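PDB 7KS4: phage terminase large subunit from Thermus phage P7426, which probably acts as the ATP-driven motor that packages viral DNA into empty capsids and as the endonuclease that cuts the genome, this chain being its ATPase domain. Local coordinates for residues L9-E17 against L28-R38. Numbering follows the deposited sequence.
Sequences LRPSDKFFE and LAIHRSTAKRR
Arg10 reaches from the N-terminal arm to the C-terminal end of helix 25-32, where its NE donates to His31 O (3.3 Å, N-H...O angle 141°), a bent bond whose acceptor is tilted out of the guanidinium plane. Ser33 O sits over one face of that guanidinium, and Arg10 CD rests 4.0 Å from Thr34 CG2. The chain bends at chi2 and chi3, which turns NH1 toward Arg38 from the opposite direction; the two NH1 atoms of Arg10 and Arg38 are 3.3 Å apart, with the guanidinium planes at 75°. On helix 13-19, Phe16 CZ packs 3.7 Å from His31 CD2, the ring planes inclined at 49°, while Phe16 CE2 meets Leu28 CD1 at 4.1 Å. Further out, Arg38 NH1 binds Ile30 O (2.9 Å) in its own guanidinium plane, and Ile30 O also accepts from Ser33 N. Glu55 of helix 48-62, the helix that follows the P-loop, is hydrogen-bonded to His31 ND1 and salt-bridged to Arg38 NH2; Tyr21 OH is hydrogen-bonded to His31 NE2. A sulfate also pairs with Arg38 NH2, but its placement against Arg10 is too close to be trusted. The two arginines probably gather round the Glu55 carboxylate, which Arg10 NH1 meets only weakly. The Arg10-His31 bond and the Phe16 packing join the N-terminal arm to the nucleotide-binding core, beside the ADP-binding Gln27.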
# COMPACT_ATOMS: atom_id res chain seq x y z
N LEU A 9 8.21 -13.66 5.06
CA LEU A 9 6.86 -13.18 4.80
C LEU A 9 6.73 -11.73 5.29
O LEU A 9 5.92 -10.98 4.77
CB LEU A 9 5.80 -14.09 5.44
CG LEU A 9 5.81 -14.54 6.91
CD1 LEU A 9 7.16 -15.03 7.39
CD2 LEU A 9 5.34 -13.42 7.80
N ARG A 10 7.56 -11.35 6.26
CA ARG A 10 7.61 -9.95 6.68
C ARG A 10 9.01 -9.39 6.46
O ARG A 10 9.99 -10.01 6.87
CB ARG A 10 7.24 -9.77 8.18
CG ARG A 10 5.80 -10.14 8.62
CD ARG A 10 4.75 -10.09 7.51
NE ARG A 10 4.79 -8.84 6.75
CZ ARG A 10 4.18 -8.64 5.59
NH1 ARG A 10 4.29 -7.47 4.98
NH2 ARG A 10 3.47 -9.60 5.03
N PRO A 11 9.14 -8.22 5.83
CA PRO A 11 10.47 -7.60 5.74
C PRO A 11 11.04 -7.33 7.12
O PRO A 11 10.32 -6.93 8.05
CB PRO A 11 10.21 -6.31 4.96
CG PRO A 11 8.74 -6.02 5.15
CD PRO A 11 8.09 -7.37 5.23
N SER A 12 12.34 -7.57 7.24
CA SER A 12 13.09 -7.50 8.49
C SER A 12 13.84 -6.17 8.62
O SER A 12 13.97 -5.41 7.66
CB SER A 12 14.10 -8.66 8.55
OG SER A 12 15.00 -8.60 7.45
N ASP A 13 14.34 -5.91 9.83
CA ASP A 13 15.23 -4.77 10.02
C ASP A 13 16.42 -4.84 9.07
O ASP A 13 16.85 -3.81 8.53
CB ASP A 13 15.72 -4.71 11.47
CG ASP A 13 14.61 -4.35 12.45
OD1 ASP A 13 13.62 -3.70 12.02
OD2 ASP A 13 14.72 -4.71 13.63
N LYS A 14 16.96 -6.03 8.85
CA LYS A 14 18.05 -6.19 7.90
C LYS A 14 17.61 -5.79 6.50
O LYS A 14 18.36 -5.12 5.77
CB LYS A 14 18.56 -7.63 7.90
CG LYS A 14 18.92 -8.16 9.28
CD LYS A 14 20.39 -8.48 9.41
CE LYS A 14 20.69 -9.91 8.98
NZ LYS A 14 22.16 -10.17 9.00
N PHE A 15 16.40 -6.16 6.10
CA PHE A 15 15.92 -5.76 4.79
C PHE A 15 15.69 -4.26 4.72
O PHE A 15 16.03 -3.62 3.72
CB PHE A 15 14.65 -6.52 4.42
CG PHE A 15 14.29 -6.42 2.97
CD1 PHE A 15 14.84 -7.29 2.04
CD2 PHE A 15 13.41 -5.45 2.52
CE1 PHE A 15 14.52 -7.20 0.70
CE2 PHE A 15 13.08 -5.35 1.18
CZ PHE A 15 13.64 -6.22 0.27
N PHE A 16 15.10 -3.67 5.76
CA PHE A 16 14.95 -2.21 5.81
C PHE A 16 16.30 -1.53 5.64
O PHE A 16 16.43 -0.55 4.88
CB PHE A 16 14.33 -1.78 7.13
CG PHE A 16 12.92 -2.25 7.35
CD1 PHE A 16 12.08 -2.53 6.29
CD2 PHE A 16 12.43 -2.40 8.64
CE1 PHE A 16 10.78 -2.96 6.51
CE2 PHE A 16 11.14 -2.83 8.86
CZ PHE A 16 10.31 -3.10 7.79
N GLU A 17 17.31 -2.01 6.35
CA GLU A 17 18.64 -1.42 6.27
C GLU A 17 19.19 -1.48 4.85
O GLU A 17 19.83 -0.53 4.38
CB GLU A 17 19.57 -2.14 7.25
CG GLU A 17 20.92 -1.50 7.43
CD GLU A 17 20.91 -0.34 8.40
OE1 GLU A 17 19.84 0.27 8.60
OE2 GLU A 17 21.98 -0.04 8.97
N LEU A 28 5.99 0.97 10.84
CA LEU A 28 6.45 -0.27 11.46
C LEU A 28 5.27 -1.15 11.84
O LEU A 28 5.31 -2.37 11.63
CB LEU A 28 7.31 0.04 12.68
CG LEU A 28 8.15 -1.09 13.26
CD1 LEU A 28 9.06 -1.71 12.21
CD2 LEU A 28 8.97 -0.55 14.42
N ALA A 29 4.21 -0.57 12.40
CA ALA A 29 3.05 -1.37 12.77
C ALA A 29 2.45 -2.05 11.54
O ALA A 29 2.08 -3.23 11.60
CB ALA A 29 2.00 -0.50 13.46
N ILE A 30 2.36 -1.34 10.42
CA ILE A 30 1.87 -1.93 9.18
C ILE A 30 2.76 -3.10 8.76
O ILE A 30 2.27 -4.17 8.38
CB ILE A 30 1.78 -0.87 8.08
CG1 ILE A 30 0.67 0.15 8.44
CG2 ILE A 30 1.53 -1.51 6.70
CD1 ILE A 30 0.56 1.32 7.49
N HIS A 31 4.08 -2.90 8.81
CA HIS A 31 5.00 -3.94 8.35
C HIS A 31 4.97 -5.16 9.27
O HIS A 31 5.15 -6.29 8.81
CB HIS A 31 6.43 -3.40 8.27
CG HIS A 31 6.60 -2.31 7.25
ND1 HIS A 31 6.15 -2.42 5.96
CD2 HIS A 31 7.20 -1.10 7.34
CE1 HIS A 31 6.45 -1.32 5.30
NE2 HIS A 31 7.09 -0.50 6.11
N ARG A 32 4.79 -4.95 10.58
CA ARG A 32 4.76 -6.08 11.50
C ARG A 32 3.46 -6.88 11.40
O ARG A 32 3.43 -8.04 11.81
CB ARG A 32 4.95 -5.61 12.94
CG ARG A 32 6.36 -5.14 13.25
CD ARG A 32 6.58 -4.96 14.74
NE ARG A 32 7.86 -4.32 15.03
CZ ARG A 32 9.01 -4.96 15.23
NH1 ARG A 32 9.07 -6.29 15.18
NH2 ARG A 32 10.11 -4.27 15.49
N SER A 33 2.41 -6.28 10.86
CA SER A 33 1.13 -6.97 10.75
C SER A 33 1.20 -8.09 9.72
O SER A 33 1.66 -7.88 8.60
CB SER A 33 0.03 -5.99 10.37
OG SER A 33 -1.18 -6.68 10.09
N THR A 34 0.71 -9.27 10.10
CA THR A 34 0.59 -10.40 9.19
C THR A 34 -0.81 -10.55 8.61
O THR A 34 -1.09 -11.56 7.95
CB THR A 34 1.00 -11.69 9.91
OG1 THR A 34 0.16 -11.87 11.06
CG2 THR A 34 2.46 -11.61 10.35
N ALA A 35 -1.70 -9.58 8.84
CA ALA A 35 -3.07 -9.69 8.37
C ALA A 35 -3.12 -9.66 6.85
O ALA A 35 -2.41 -8.90 6.19
CB ALA A 35 -3.92 -8.56 8.94
N LYS A 36 -3.98 -10.51 6.28
CA LYS A 36 -4.14 -10.53 4.83
C LYS A 36 -4.88 -9.31 4.30
O LYS A 36 -4.79 -9.02 3.11
CB LYS A 36 -4.85 -11.82 4.40
CG LYS A 36 -4.08 -13.07 4.77
CD LYS A 36 -3.73 -13.91 3.56
CE LYS A 36 -2.75 -15.02 3.91
NZ LYS A 36 -3.23 -15.87 5.03
N ARG A 37 -5.60 -8.59 5.17
CA ARG A 37 -6.27 -7.35 4.82
C ARG A 37 -5.81 -6.30 5.83
O ARG A 37 -6.30 -6.27 6.96
CB ARG A 37 -7.79 -7.49 4.83
CG ARG A 37 -8.31 -8.62 3.95
CD ARG A 37 -8.22 -8.28 2.46
NE ARG A 37 -8.72 -9.39 1.66
CZ ARG A 37 -7.96 -10.32 1.09
NH1 ARG A 37 -6.64 -10.30 1.22
NH2 ARG A 37 -8.53 -11.30 0.38
N ARG A 38 -4.88 -5.46 5.41
CA ARG A 38 -4.40 -4.34 6.21
C ARG A 38 -5.02 -3.06 5.67
O ARG A 38 -4.87 -2.76 4.48
CB ARG A 38 -2.88 -4.27 6.18
CG ARG A 38 -2.20 -5.40 6.94
CD ARG A 38 -0.68 -5.37 6.75
NE ARG A 38 -0.28 -5.77 5.40
CZ ARG A 38 0.98 -5.73 4.96
NH1 ARG A 38 1.96 -5.29 5.74
NH2 ARG A 38 1.25 -6.12 3.72